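PDB 4TLV: ADP-ribosylating toxin CARDS from Mycoplasma pneumoniae, which transfers the ADP-ribosyl group from NAD+ to multiple target proteins as the main virulence factor of this bacterium and causes vacuolation of mammalian cells. Local coordinates for residues Q291-V299 and Q347-S355; T439-G447 and T468-K478. All blocks are in the same frame, centred on the assembly; numbering follows the deposited sequence.

Interaction 1: residues Q291-V299 and Q347-S355; sequences QADPQNNNV and QLKVHLSVS
Leu352 packs its side chain against Ala292, Asn297 and Val299, at the hairpin that joins strands 287-293 and 298-303 in the beta-trefoil domain D2. The backbone N of Leu352 donates to the carbonyl O of Asn297 at 2.7 Å. The bond is nearly straight, 170° at the hydrogen, and lies in the carbonyl plane. Leu352 spreads its two methyl branches between apolar neighbours. CD1 meets CB of Ala292 at 3.8 Å, and CD2 meets CG2 of Val299 at 3.6 Å. Val299 also sends CG1 obliquely toward CG1 of Val350. Leu325 lies against Leu352 from outside the two segments.

His351 sits on the other side of the strand, beside the turn. Its CG is anti to the backbone N (chi1 -161°), which turns the ring back beside Asn297 and Asn298. The carbonyl O of Asn297 lies over one ring face, so ND1 is near it without a hydrogen bond. Asn298 OD1 comes in at the ring edge, 3.2 Å from CE1.

The turn itself is held by two Asx turns, Asp293 OD1 to Gln295 N and Asn296 OD1 to Asn298 N. Asn488 of domain D3 donates to Asn297 OD1 and Pro294 O. Toward Val299 and Val350 water bridges the two backbones. One water accepts from Val299 N at 3.0 Å and also bonds Val350 O and, at 2.8 Å, His351 ND1.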
ATOM      1  N   GLN A 291       1.646   5.245  23.545  1.00 15.86           N
ATOM      2  CA  GLN A 291       0.904   6.495  23.413  1.00 13.96           C
ATOM      3  C   GLN A 291       1.594   7.420  22.414  1.00 15.91           C
ATOM      4  O   GLN A 291       2.771   7.248  22.124  1.00 14.89           O
ATOM      5  CB  GLN A 291       0.766   7.181  24.784  1.00 18.58           C
ATOM      6  CG  GLN A 291      -0.090   6.386  25.755  1.00 17.70           C
ATOM      7  CD  GLN A 291      -0.276   7.058  27.073  1.00 24.09           C
ATOM      8  OE1 GLN A 291       0.263   8.132  27.312  1.00 27.40           O
ATOM      9  NE2 GLN A 291      -1.052   6.427  27.954  1.00 26.76           N
ATOM     10  N   ALA A 292       0.866   8.392  21.873  1.00 14.20           N
ATOM     11  CA  ALA A 292       1.471   9.308  20.901  1.00 14.60           C
ATOM     12  C   ALA A 292       0.796  10.671  20.909  1.00 17.46           C
ATOM     13  O   ALA A 292      -0.365  10.800  21.289  1.00 15.83           O
ATOM     14  CB  ALA A 292       1.478   8.691  19.476  1.00 15.30           C
ATOM     15  N   ASP A 293       1.526  11.698  20.487  1.00 17.48           N
ATOM     16  CA  ASP A 293       1.019  13.066  20.594  1.00 17.93           C
ATOM     17  C   ASP A 293       1.158  13.781  19.258  1.00 19.35           C
ATOM     18  O   ASP A 293       2.266  14.052  18.822  1.00 20.04           O
ATOM     19  CB  ASP A 293       1.800  13.836  21.668  1.00 19.70           C
ATOM     20  CG  ASP A 293       1.208  15.232  21.947  1.00 28.66           C
ATOM     21  OD1 ASP A 293       0.504  15.783  21.075  1.00 26.75           O
ATOM     22  OD2 ASP A 293       1.435  15.775  23.047  1.00 26.68           O
ATOM     23  N   PRO A 294       0.034  14.092  18.599  1.00 19.41           N
ATOM     24  CA  PRO A 294       0.133  14.726  17.270  1.00 24.39           C
ATOM     25  C   PRO A 294       0.659  16.156  17.321  1.00 25.61           C
ATOM     26  O   PRO A 294       0.993  16.708  16.274  1.00 26.00           O
ATOM     27  CB  PRO A 294      -1.317  14.762  16.772  1.00 21.77           C
ATOM     28  CG  PRO A 294      -2.084  13.878  17.692  1.00 28.70           C
ATOM     29  CD  PRO A 294      -1.359  13.868  19.005  1.00 23.54           C
ATOM     30  N   GLN A 295       0.705  16.753  18.508  1.00 24.32           N
ATOM     31  CA  GLN A 295       1.226  18.113  18.652  1.00 28.10           C
ATOM     32  C   GLN A 295       2.733  18.174  18.359  1.00 29.08           C
ATOM     33  O   GLN A 295       3.237  19.168  17.839  1.00 25.93           O
ATOM     34  CB  GLN A 295       0.938  18.647  20.058  1.00 29.39           C
ATOM     35  CG  GLN A 295       1.172  20.157  20.229  1.00 35.38           C
ATOM     36  CD  GLN A 295       2.618  20.511  20.537  1.00 41.29           C
ATOM     37  OE1 GLN A 295       3.320  19.617  21.241  1.00 41.36           O
ATOM     38  NE2 GLN A 295       3.102  21.579  20.143  1.00 45.63           N
ATOM     39  N   ASN A 296       3.451  17.111  18.704  1.00 27.61           N
ATOM     40  CA  ASN A 296       4.891  17.059  18.455  1.00 24.45           C
ATOM     41  C   ASN A 296       5.325  15.765  17.772  1.00 21.31           C
ATOM     42  O   ASN A 296       6.518  15.485  17.662  1.00 17.12           O
ATOM     43  CB  ASN A 296       5.664  17.235  19.760  1.00 26.20           C
ATOM     44  CG  ASN A 296       5.213  16.266  20.837  1.00 31.56           C
ATOM     45  OD1 ASN A 296       4.677  15.200  20.542  1.00 22.09           O
ATOM     46  ND2 ASN A 296       5.423  16.641  22.102  1.00 31.07           N
ATOM     47  N   ASN A 297       4.352  14.974  17.333  1.00 20.11           N
ATOM     48  CA  ASN A 297       4.640  13.701  16.664  1.00 18.63           C
ATOM     49  C   ASN A 297       5.423  12.697  17.508  1.00 17.31           C
ATOM     50  O   ASN A 297       5.910  11.705  16.988  1.00 16.11           O
ATOM     51  CB  ASN A 297       5.332  13.923  15.308  1.00 19.77           C
ATOM     52  CG  ASN A 297       4.349  14.361  14.223  1.00 19.25           C
ATOM     53  OD1 ASN A 297       3.136  14.251  14.392  1.00 23.28           O
ATOM     54  ND2 ASN A 297       4.871  14.879  13.126  1.00 21.18           N
ATOM     55  N   ASN A 298       5.540  12.932  18.809  1.00 18.12           N
ATOM     56  CA  ASN A 298       6.249  11.968  19.654  1.00 17.73           C
ATOM     57  C   ASN A 298       5.450  10.677  19.869  1.00 14.48           C
ATOM     58  O   ASN A 298       4.225  10.705  19.980  1.00 18.49           O
ATOM     59  CB  ASN A 298       6.587  12.584  21.015  1.00 22.75           C
ATOM     60  CG  ASN A 298       7.720  13.601  20.932  1.00 21.36           C
ATOM     61  OD1 ASN A 298       8.469  13.632  19.959  1.00 25.23           O
ATOM     62  ND2 ASN A 298       7.852  14.425  21.963  1.00 28.30           N
ATOM     63  N   VAL A 299       6.163   9.560  19.939  1.00 16.21           N
ATOM     64  CA  VAL A 299       5.587   8.270  20.295  1.00 17.94           C
ATOM     65  C   VAL A 299       6.351   7.843  21.532  1.00 19.36           C
ATOM     66  O   VAL A 299       7.567   7.986  21.574  1.00 21.33           O
ATOM     67  CB  VAL A 299       5.823   7.236  19.200  1.00 16.34           C
ATOM     68  CG1 VAL A 299       5.268   5.842  19.627  1.00 16.44           C
ATOM     69  CG2 VAL A 299       5.183   7.704  17.889  1.00 15.76           C
ATOM     70  N   GLN A 347      19.883   1.159  15.905  1.00 39.31           N
ATOM     71  CA  GLN A 347      18.876   1.721  16.786  1.00 37.77           C
ATOM     72  C   GLN A 347      18.045   2.768  16.048  1.00 39.25           C
ATOM     73  O   GLN A 347      18.461   3.916  15.891  1.00 38.23           O
ATOM     74  CB  GLN A 347      19.521   2.310  18.047  1.00 40.28           C
ATOM     75  CG  GLN A 347      18.531   2.732  19.120  1.00 39.03           C
ATOM     76  CD  GLN A 347      19.209   3.147  20.420  1.00 43.99           C
ATOM     77  OE1 GLN A 347      20.371   2.821  20.659  1.00 47.72           O
ATOM     78  NE2 GLN A 347      18.480   3.866  21.267  1.00 44.58           N
ATOM     79  N   LEU A 348      16.876   2.354  15.569  1.00 27.48           N
ATOM     80  CA  LEU A 348      15.933   3.279  14.968  1.00 25.19           C
ATOM     81  C   LEU A 348      15.084   3.828  16.082  1.00 22.93           C
ATOM     82  O   LEU A 348      14.910   3.175  17.105  1.00 24.38           O
ATOM     83  CB  LEU A 348      15.041   2.549  13.968  1.00 21.94           C
ATOM     84  CG  LEU A 348      15.759   1.845  12.827  1.00 25.90           C
ATOM     85  CD1 LEU A 348      14.773   0.959  12.062  1.00 26.29           C
ATOM     86  CD2 LEU A 348      16.395   2.862  11.913  1.00 32.38           C
ATOM     87  N   LYS A 349      14.550   5.029  15.896  1.00 21.97           N
ATOM     88  CA  LYS A 349      13.652   5.611  16.880  1.00 20.03           C
ATOM     89  C   LYS A 349      12.262   5.818  16.277  1.00 19.66           C
ATOM     90  O   LYS A 349      12.128   6.302  15.157  1.00 19.74           O
ATOM     91  CB  LYS A 349      14.203   6.945  17.372  1.00 26.41           C
ATOM     92  CG  LYS A 349      13.177   7.831  18.035  1.00 28.83           C
ATOM     93  CD  LYS A 349      13.212   7.693  19.540  1.00 35.26           C
ATOM     94  CE  LYS A 349      13.537   9.025  20.195  1.00 38.31           C
ATOM     95  NZ  LYS A 349      12.411  10.004  20.111  1.00 38.08           N
ATOM     96  N   VAL A 350      11.232   5.446  17.022  1.00 16.38           N
ATOM     97  CA  VAL A 350       9.872   5.570  16.509  1.00 18.31           C
ATOM     98  C   VAL A 350       9.283   6.959  16.786  1.00 20.08           C
ATOM     99  O   VAL A 350       9.428   7.500  17.880  1.00 18.95           O
ATOM    100  CB  VAL A 350       8.969   4.479  17.086  1.00 18.00           C
ATOM    101  CG1 VAL A 350       7.589   4.534  16.449  1.00 17.40           C
ATOM    102  CG2 VAL A 350       9.609   3.111  16.871  1.00 17.34           C
ATOM    103  N   HIS A 351       8.597   7.516  15.788  1.00 16.81           N
ATOM    104  CA  HIS A 351       8.069   8.876  15.842  1.00 15.24           C
ATOM    105  C   HIS A 351       6.897   8.892  14.860  1.00 18.30           C
ATOM    106  O   HIS A 351       6.835   8.055  13.971  1.00 15.94           O
ATOM    107  CB  HIS A 351       9.165   9.837  15.361  1.00 16.95           C
ATOM    108  CG  HIS A 351       8.966  11.264  15.761  1.00 20.53           C
ATOM    109  ND1 HIS A 351       8.963  11.857  16.977  1.00 24.56           N
ATOM    110  CD2 HIS A 351       8.781  12.277  14.842  1.00 24.54           C
ATOM    111  CE1 HIS A 351       8.746  13.202  16.776  1.00 22.42           C
ATOM    112  NE2 HIS A 351       8.648  13.429  15.477  1.00 24.46           N
ATOM    113  N   LEU A 352       5.981   9.845  14.985  1.00 12.75           N
ATOM    114  CA  LEU A 352       4.854   9.884  14.055  1.00 15.13           C
ATOM    115  C   LEU A 352       5.243  10.578  12.759  1.00 19.88           C
ATOM    116  O   LEU A 352       6.108  11.455  12.753  1.00 16.56           O
ATOM    117  CB  LEU A 352       3.651  10.606  14.677  1.00 14.87           C
ATOM    118  CG  LEU A 352       2.982   9.969  15.898  1.00 16.86           C
ATOM    119  CD1 LEU A 352       1.793  10.838  16.329  1.00 13.12           C
ATOM    120  CD2 LEU A 352       2.527   8.549  15.580  1.00 15.62           C
ATOM    121  N   SER A 353       4.622  10.163  11.658  1.00 14.81           N
ATOM    122  CA  SER A 353       4.613  10.976  10.448  1.00 14.77           C
ATOM    123  C   SER A 353       3.325  10.742   9.662  1.00 15.24           C
ATOM    124  O   SER A 353       2.538   9.855   9.993  1.00 14.07           O
ATOM    125  CB  SER A 353       5.854  10.744   9.576  1.00 18.16           C
ATOM    126  OG  SER A 353       5.831   9.467   9.004  1.00 20.24           O
ATOM    127  N   VAL A 354       3.095  11.558   8.641  1.00 14.76           N
ATOM    128  CA  VAL A 354       1.871  11.464   7.846  1.00 13.16           C
ATOM    129  C   VAL A 354       1.740  10.059   7.235  1.00 10.70           C
ATOM    130  O   VAL A 354       2.659   9.576   6.570  1.00 11.36           O
ATOM    131  CB  VAL A 354       1.848  12.545   6.750  1.00 15.22           C
ATOM    132  CG1 VAL A 354       0.671  12.339   5.773  1.00 11.38           C
ATOM    133  CG2 VAL A 354       1.744  13.922   7.389  1.00 16.37           C
ATOM    134  N   SER A 355       0.600   9.409   7.469  1.00 12.14           N
ATOM    135  CA  SER A 355       0.377   8.048   6.952  1.00 10.99           C
ATOM    136  C   SER A 355       0.496   8.018   5.438  1.00 10.45           C
ATOM    137  O   SER A 355      -0.159   8.792   4.755  1.00 11.74           O
ATOM    138  CB  SER A 355      -1.025   7.544   7.350  1.00 11.05           C
ATOM    139  OG  SER A 355      -1.252   7.676   8.743  1.00 12.58           O
TER
HETATM  140  O   HOH W   1       8.981  10.004  19.129  1.00 18.46           O
HETATM  141  O   HOH W   2       9.990   7.077  20.682  1.00 18.81           O

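Interaction 2: residues T439-G447 and T468-K478; sequences TFFVDVQLG and TPDGQIFYDLK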
ATOM      1  N   THR A 439      -7.149   5.987   5.223  1.00 12.07           N
ATOM      2  CA  THR A 439      -6.626   7.012   4.315  1.00 13.66           C
ATOM      3  C   THR A 439      -5.677   6.403   3.301  1.00 14.20           C
ATOM      4  O   THR A 439      -5.067   5.353   3.543  1.00 12.41           O
ATOM      5  CB  THR A 439      -5.912   8.168   5.046  1.00 11.25           C
ATOM      6  OG1 THR A 439      -4.708   7.691   5.671  1.00 12.50           O
ATOM      7  CG2 THR A 439      -6.867   8.836   6.076  1.00 11.61           C
ATOM      8  N   PHE A 440      -5.558   7.071   2.158  1.00 11.14           N
ATOM      9  CA  PHE A 440      -4.846   6.501   1.021  1.00 11.46           C
ATOM     10  C   PHE A 440      -3.914   7.528   0.380  1.00 10.65           C
ATOM     11  O   PHE A 440      -4.017   7.828  -0.808  1.00 16.27           O
ATOM     12  CB  PHE A 440      -5.872   5.982   0.023  1.00 11.40           C
ATOM     13  CG  PHE A 440      -6.846   5.014   0.633  1.00 12.41           C
ATOM     14  CD1 PHE A 440      -8.011   5.466   1.237  1.00 13.33           C
ATOM     15  CD2 PHE A 440      -6.585   3.659   0.626  1.00 11.01           C
ATOM     16  CE1 PHE A 440      -8.909   4.583   1.808  1.00 17.13           C
ATOM     17  CE2 PHE A 440      -7.484   2.765   1.206  1.00 14.11           C
ATOM     18  CZ  PHE A 440      -8.635   3.227   1.803  1.00 13.42           C
ATOM     19  N   PHE A 441      -3.008   8.069   1.187  1.00  9.43           N
ATOM     20  CA  PHE A 441      -2.059   9.078   0.718  1.00 10.72           C
ATOM     21  C   PHE A 441      -0.781   8.427   0.204  1.00 14.15           C
ATOM     22  O   PHE A 441      -0.221   7.550   0.867  1.00 11.65           O
ATOM     23  CB  PHE A 441      -1.667  10.027   1.858  1.00 10.50           C
ATOM     24  CG  PHE A 441      -2.835  10.631   2.592  1.00 13.85           C
ATOM     25  CD1 PHE A 441      -4.037  10.893   1.940  1.00 12.06           C
ATOM     26  CD2 PHE A 441      -2.709  10.973   3.934  1.00 10.88           C
ATOM     27  CE1 PHE A 441      -5.112  11.466   2.630  1.00 15.34           C
ATOM     28  CE2 PHE A 441      -3.769  11.557   4.627  1.00 13.83           C
ATOM     29  CZ  PHE A 441      -4.968  11.801   3.970  1.00 16.07           C
ATOM     30  N   VAL A 442      -0.322   8.859  -0.972  1.00 11.74           N
ATOM     31  CA  VAL A 442       0.980   8.428  -1.505  1.00  9.66           C
ATOM     32  C   VAL A 442       1.981   9.559  -1.340  1.00 10.82           C
ATOM     33  O   VAL A 442       1.673  10.712  -1.660  1.00 11.58           O
ATOM     34  CB  VAL A 442       0.926   8.090  -3.024  1.00 11.87           C
ATOM     35  CG1 VAL A 442       2.302   7.601  -3.509  1.00  9.51           C
ATOM     36  CG2 VAL A 442      -0.142   7.048  -3.304  1.00 12.88           C
ATOM     37  N   ASP A 443       3.154   9.247  -0.798  1.00 11.89           N
ATOM     38  CA  ASP A 443       4.245  10.228  -0.731  1.00 11.94           C
ATOM     39  C   ASP A 443       4.849  10.344  -2.125  1.00 10.24           C
ATOM     40  O   ASP A 443       5.443   9.387  -2.627  1.00 11.02           O
ATOM     41  CB  ASP A 443       5.298   9.779   0.288  1.00 12.81           C
ATOM     42  CG  ASP A 443       6.404  10.830   0.519  1.00 15.30           C
ATOM     43  OD1 ASP A 443       6.540  11.773  -0.283  1.00 16.58           O
ATOM     44  OD2 ASP A 443       7.146  10.697   1.515  1.00 18.72           O
ATOM     45  N   VAL A 444       4.637  11.483  -2.782  1.00 11.20           N
ATOM     46  CA  VAL A 444       5.113  11.644  -4.157  1.00 10.88           C
ATOM     47  C   VAL A 444       6.366  12.521  -4.229  1.00 12.75           C
ATOM     48  O   VAL A 444       7.075  12.518  -5.237  1.00 12.60           O
ATOM     49  CB  VAL A 444       4.004  12.160  -5.111  1.00 11.55           C
ATOM     50  CG1 VAL A 444       2.918  11.085  -5.310  1.00 11.50           C
ATOM     51  CG2 VAL A 444       3.386  13.472  -4.586  1.00 10.33           C
ATOM     52  N   GLN A 445       6.649  13.259  -3.155  1.00 13.24           N
ATOM     53  CA  GLN A 445       7.930  13.940  -3.059  1.00 10.55           C
ATOM     54  C   GLN A 445       8.265  14.747  -4.340  1.00 11.27           C
ATOM     55  O   GLN A 445       9.383  14.668  -4.856  1.00 16.74           O
ATOM     56  CB  GLN A 445       9.006  12.894  -2.784  1.00 16.10           C
ATOM     57  CG  GLN A 445      10.290  13.416  -2.179  1.00 21.70           C
ATOM     58  CD  GLN A 445      11.239  12.303  -1.738  1.00 32.28           C
ATOM     59  OE1 GLN A 445      11.174  11.173  -2.232  1.00 29.13           O
ATOM     60  NE2 GLN A 445      12.135  12.628  -0.806  1.00 30.67           N
ATOM     61  N   LEU A 446       7.302  15.519  -4.845  1.00 12.49           N
ATOM     62  CA  LEU A 446       7.470  16.193  -6.147  1.00 14.73           C
ATOM     63  C   LEU A 446       8.633  17.161  -6.127  1.00 15.78           C
ATOM     64  O   LEU A 446       8.862  17.842  -5.138  1.00 16.51           O
ATOM     65  CB  LEU A 446       6.212  16.945  -6.573  1.00 14.45           C
ATOM     66  CG  LEU A 446       4.908  16.141  -6.587  1.00 18.49           C
ATOM     67  CD1 LEU A 446       3.784  17.022  -7.083  1.00 14.23           C
ATOM     68  CD2 LEU A 446       5.050  14.866  -7.445  1.00 13.78           C
ATOM     69  N   GLY A 447       9.356  17.233  -7.237  1.00 16.21           N
ATOM     70  CA  GLY A 447      10.445  18.186  -7.348  1.00 15.73           C
ATOM     71  C   GLY A 447      10.825  18.358  -8.803  1.00 15.50           C
ATOM     72  O   GLY A 447      10.146  17.863  -9.692  1.00 15.33           O
ATOM     73  N   THR A 468      13.359  17.543  -2.377  1.00 20.64           N
ATOM     74  CA  THR A 468      12.118  17.507  -1.614  1.00 19.48           C
ATOM     75  C   THR A 468      12.243  16.454  -0.519  1.00 18.20           C
ATOM     76  O   THR A 468      12.644  15.322  -0.787  1.00 17.69           O
ATOM     77  CB  THR A 468      10.940  17.171  -2.526  1.00 18.99           C
ATOM     78  OG1 THR A 468      10.831  18.173  -3.547  1.00 16.17           O
ATOM     79  CG2 THR A 468       9.645  17.117  -1.733  1.00 16.90           C
ATOM     80  N   PRO A 469      11.932  16.825   0.731  1.00 20.90           N
ATOM     81  CA  PRO A 469      12.077  15.813   1.782  1.00 22.33           C
ATOM     82  C   PRO A 469      10.963  14.770   1.741  1.00 20.21           C
ATOM     83  O   PRO A 469       9.883  15.010   1.191  1.00 18.03           O
ATOM     84  CB  PRO A 469      11.955  16.628   3.069  1.00 24.58           C
ATOM     85  CG  PRO A 469      11.076  17.773   2.693  1.00 24.77           C
ATOM     86  CD  PRO A 469      11.488  18.123   1.270  1.00 24.32           C
ATOM     87  N   ASP A 470      11.230  13.618   2.340  1.00 19.58           N
ATOM     88  CA  ASP A 470      10.197  12.616   2.548  1.00 23.93           C
ATOM     89  C   ASP A 470       9.114  13.202   3.449  1.00 20.23           C
ATOM     90  O   ASP A 470       9.392  14.041   4.307  1.00 17.56           O
ATOM     91  CB  ASP A 470      10.782  11.384   3.237  1.00 24.30           C
ATOM     92  CG  ASP A 470      11.844  10.699   2.403  1.00 30.81           C
ATOM     93  OD1 ASP A 470      11.510  10.224   1.297  1.00 36.56           O
ATOM     94  OD2 ASP A 470      13.003  10.633   2.860  1.00 39.46           O
ATOM     95  N   GLY A 471       7.884  12.744   3.253  1.00 16.00           N
ATOM     96  CA  GLY A 471       6.804  13.028   4.178  1.00 16.13           C
ATOM     97  C   GLY A 471       6.209  14.419   4.067  1.00 16.75           C
ATOM     98  O   GLY A 471       5.659  14.945   5.051  1.00 18.31           O
ATOM     99  N   GLN A 472       6.283  15.012   2.877  1.00 14.22           N
ATOM    100  CA  GLN A 472       5.841  16.400   2.702  1.00 15.07           C
ATOM    101  C   GLN A 472       4.793  16.628   1.609  1.00 14.63           C
ATOM    102  O   GLN A 472       3.816  17.351   1.805  1.00 16.70           O
ATOM    103  CB  GLN A 472       7.048  17.308   2.425  1.00 18.52           C
ATOM    104  CG  GLN A 472       6.678  18.777   2.495  1.00 21.20           C
ATOM    105  CD  GLN A 472       7.874  19.671   2.401  1.00 25.92           C
ATOM    106  OE1 GLN A 472       8.402  20.138   3.409  1.00 28.44           O
ATOM    107  NE2 GLN A 472       8.324  19.904   1.187  1.00 25.25           N
ATOM    108  N   ILE A 473       5.005  16.018   0.451  1.00 13.77           N
ATOM    109  CA  ILE A 473       4.115  16.228  -0.676  1.00 13.06           C
ATOM    110  C   ILE A 473       3.479  14.908  -1.036  1.00 12.12           C
ATOM    111  O   ILE A 473       4.178  13.922  -1.281  1.00 12.64           O
ATOM    112  CB  ILE A 473       4.881  16.811  -1.899  1.00 13.10           C
ATOM    113  CG1 ILE A 473       5.688  18.039  -1.454  1.00 16.17           C
ATOM    114  CG2 ILE A 473       3.900  17.135  -3.011  1.00 12.45           C
ATOM    115  CD1 ILE A 473       6.283  18.886  -2.580  1.00 19.99           C
ATOM    116  N   PHE A 474       2.156  14.906  -1.068  1.00 11.59           N
ATOM    117  CA  PHE A 474       1.372  13.685  -1.163  1.00 13.18           C
ATOM    118  C   PHE A 474       0.329  13.752  -2.250  1.00 12.29           C
ATOM    119  O   PHE A 474      -0.088  14.827  -2.675  1.00 12.45           O
ATOM    120  CB  PHE A 474       0.628  13.448   0.154  1.00 11.63           C
ATOM    121  CG  PHE A 474       1.530  13.256   1.334  1.00 13.93           C
ATOM    122  CD1 PHE A 474       1.976  14.353   2.059  1.00 13.72           C
ATOM    123  CD2 PHE A 474       1.923  11.984   1.732  1.00 12.76           C
ATOM    124  CE1 PHE A 474       2.791  14.195   3.158  1.00 12.81           C
ATOM    125  CE2 PHE A 474       2.747  11.821   2.838  1.00 13.25           C
ATOM    126  CZ  PHE A 474       3.173  12.941   3.556  1.00 12.39           C
ATOM    127  N   TYR A 475      -0.100  12.574  -2.690  1.00 11.97           N
ATOM    128  CA  TYR A 475      -1.205  12.463  -3.621  1.00 11.17           C
ATOM    129  C   TYR A 475      -2.285  11.629  -2.953  1.00 12.28           C
ATOM    130  O   TYR A 475      -2.009  10.522  -2.491  1.00 13.08           O
ATOM    131  CB  TYR A 475      -0.695  11.780  -4.881  1.00 13.24           C
ATOM    132  CG  TYR A 475      -1.677  11.646  -6.029  1.00 16.60           C
ATOM    133  CD1 TYR A 475      -2.009  12.734  -6.826  1.00 14.71           C
ATOM    134  CD2 TYR A 475      -2.205  10.414  -6.367  1.00 21.61           C
ATOM    135  CE1 TYR A 475      -2.878  12.597  -7.915  1.00 15.38           C
ATOM    136  CE2 TYR A 475      -3.062  10.265  -7.451  1.00 23.63           C
ATOM    137  CZ  TYR A 475      -3.397  11.362  -8.225  1.00 18.89           C
ATOM    138  OH  TYR A 475      -4.243  11.185  -9.308  1.00 15.76           O
ATOM    139  N   ASP A 476      -3.496  12.170  -2.860  1.00 10.06           N
ATOM    140  CA  ASP A 476      -4.604  11.441  -2.239  1.00 10.33           C
ATOM    141  C   ASP A 476      -5.287  10.575  -3.278  1.00 14.38           C
ATOM    142  O   ASP A 476      -5.960  11.087  -4.165  1.00 13.49           O
ATOM    143  CB  ASP A 476      -5.636  12.391  -1.638  1.00 13.84           C
ATOM    144  CG  ASP A 476      -6.865  11.652  -1.150  1.00 17.39           C
ATOM    145  OD1 ASP A 476      -6.736  10.464  -0.757  1.00 14.94           O
ATOM    146  OD2 ASP A 476      -7.961  12.237  -1.199  1.00 19.09           O
ATOM    147  N   LEU A 477      -5.119   9.260  -3.171  1.00 12.98           N
ATOM    148  CA  LEU A 477      -5.695   8.352  -4.167  1.00 13.70           C
ATOM    149  C   LEU A 477      -7.221   8.362  -4.190  1.00 14.24           C
ATOM    150  O   LEU A 477      -7.822   7.960  -5.182  1.00 16.55           O
ATOM    151  CB  LEU A 477      -5.193   6.926  -3.928  1.00 12.35           C
ATOM    152  CG  LEU A 477      -3.709   6.709  -4.227  1.00 15.33           C
ATOM    153  CD1 LEU A 477      -3.254   5.364  -3.635  1.00 12.95           C
ATOM    154  CD2 LEU A 477      -3.413   6.789  -5.747  1.00 12.95           C
ATOM    155  N   LYS A 478      -7.862   8.769  -3.092  1.00 12.25           N
ATOM    156  CA  LYS A 478      -9.328   8.801  -3.094  1.00 15.46           C
ATOM    157  C   LYS A 478      -9.878   9.866  -4.039  1.00 16.23           C
ATOM    158  O   LYS A 478     -10.889   9.654  -4.692  1.00 19.56           O
ATOM    159  CB  LYS A 478      -9.899   9.054  -1.691  1.00 18.89           C
ATOM    160  CG  LYS A 478      -9.808   7.882  -0.735  1.00 21.52           C
ATOM    161  CD  LYS A 478     -10.383   8.253   0.652  1.00 26.51           C
ATOM    162  CE  LYS A 478     -11.887   8.084   0.702  1.00 27.35           C
ATOM    163  NZ  LYS A 478     -12.428   8.317   2.084  1.00 30.66           N
TER
HETATM  164  O   HOH W   3      -7.349   9.134   1.586  1.00 13.65           O
HETATM  165  O   HOH W   4       7.399  14.252   0.270  1.00 13.48           O
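Val442 and Tyr475 form the antiparallel hydrogen-bonded pair at the centre of this contact. Val442 N donates to Tyr475 O and Tyr475 N to Val442 O, both at 2.8 Å. Leu477 N to Phe440 O extends the ladder at one end. At the other, Ile473 O takes two donors, Val444 N and Gln445 N, where the chain turns away after Asp443.

Side chains add further polar bonds. With CG anti to the backbone N (chi1 -174°), the Asp443 carboxylate reaches across to Gly471, whose N meets OD2 at 2.8 Å from above the carboxylate plane. Its OD1 takes a water that also bonds Pro469 O and Gln472 N. The extended Gln445 chain carries NE2 to Thr468 O, 2.7 Å away. Thr468 OG1 donates to Leu446 O at 2.6 Å and has a second partner in Thr456. Asp476 OD1 lies at the Phe441 ring edge, 3.8 Å from CD1. It accepts from Lys478 N in an Asx turn and from a water shared with Phe440 N, while OD2 bonds Thr479 OG1.

Apolar contacts line both faces. Val442 CG2 meets Leu477 CD1 at 3.6 Å, and Val444 CG1 packs on Tyr475 CB. Leu446 crosses Ile473 at about a right angle. Phe441 CB touches Phe474 CD2, and both rings meet Phe483.

Strand 441-443 thus enters the antiparallel sheet of the C-terminal beta-trefoil, domain D3, beside strand 473-476.

Interaction 1 lies in D2 and interaction 2 lies almost wholly in D3, with Thr439 at the end of D2. Both domains are beta-trefoils. Along the chain, interaction 1 closes before interaction 2 opens, and their centres are about 18 Å apart. They belong to separate antiparallel sheets but touch where the domains meet. The end of segment 347-355 reaches the aromatic face of interaction 2: Val354 CG1 is 3.4 Å from Phe474 CZ, and Ser355 O is 3.5 Å from Phe441 CD2. A backbone hydrogen bond between Phe441 and Val357 also crosses the boundary. The two trefoils therefore pack directly against each other through these segments.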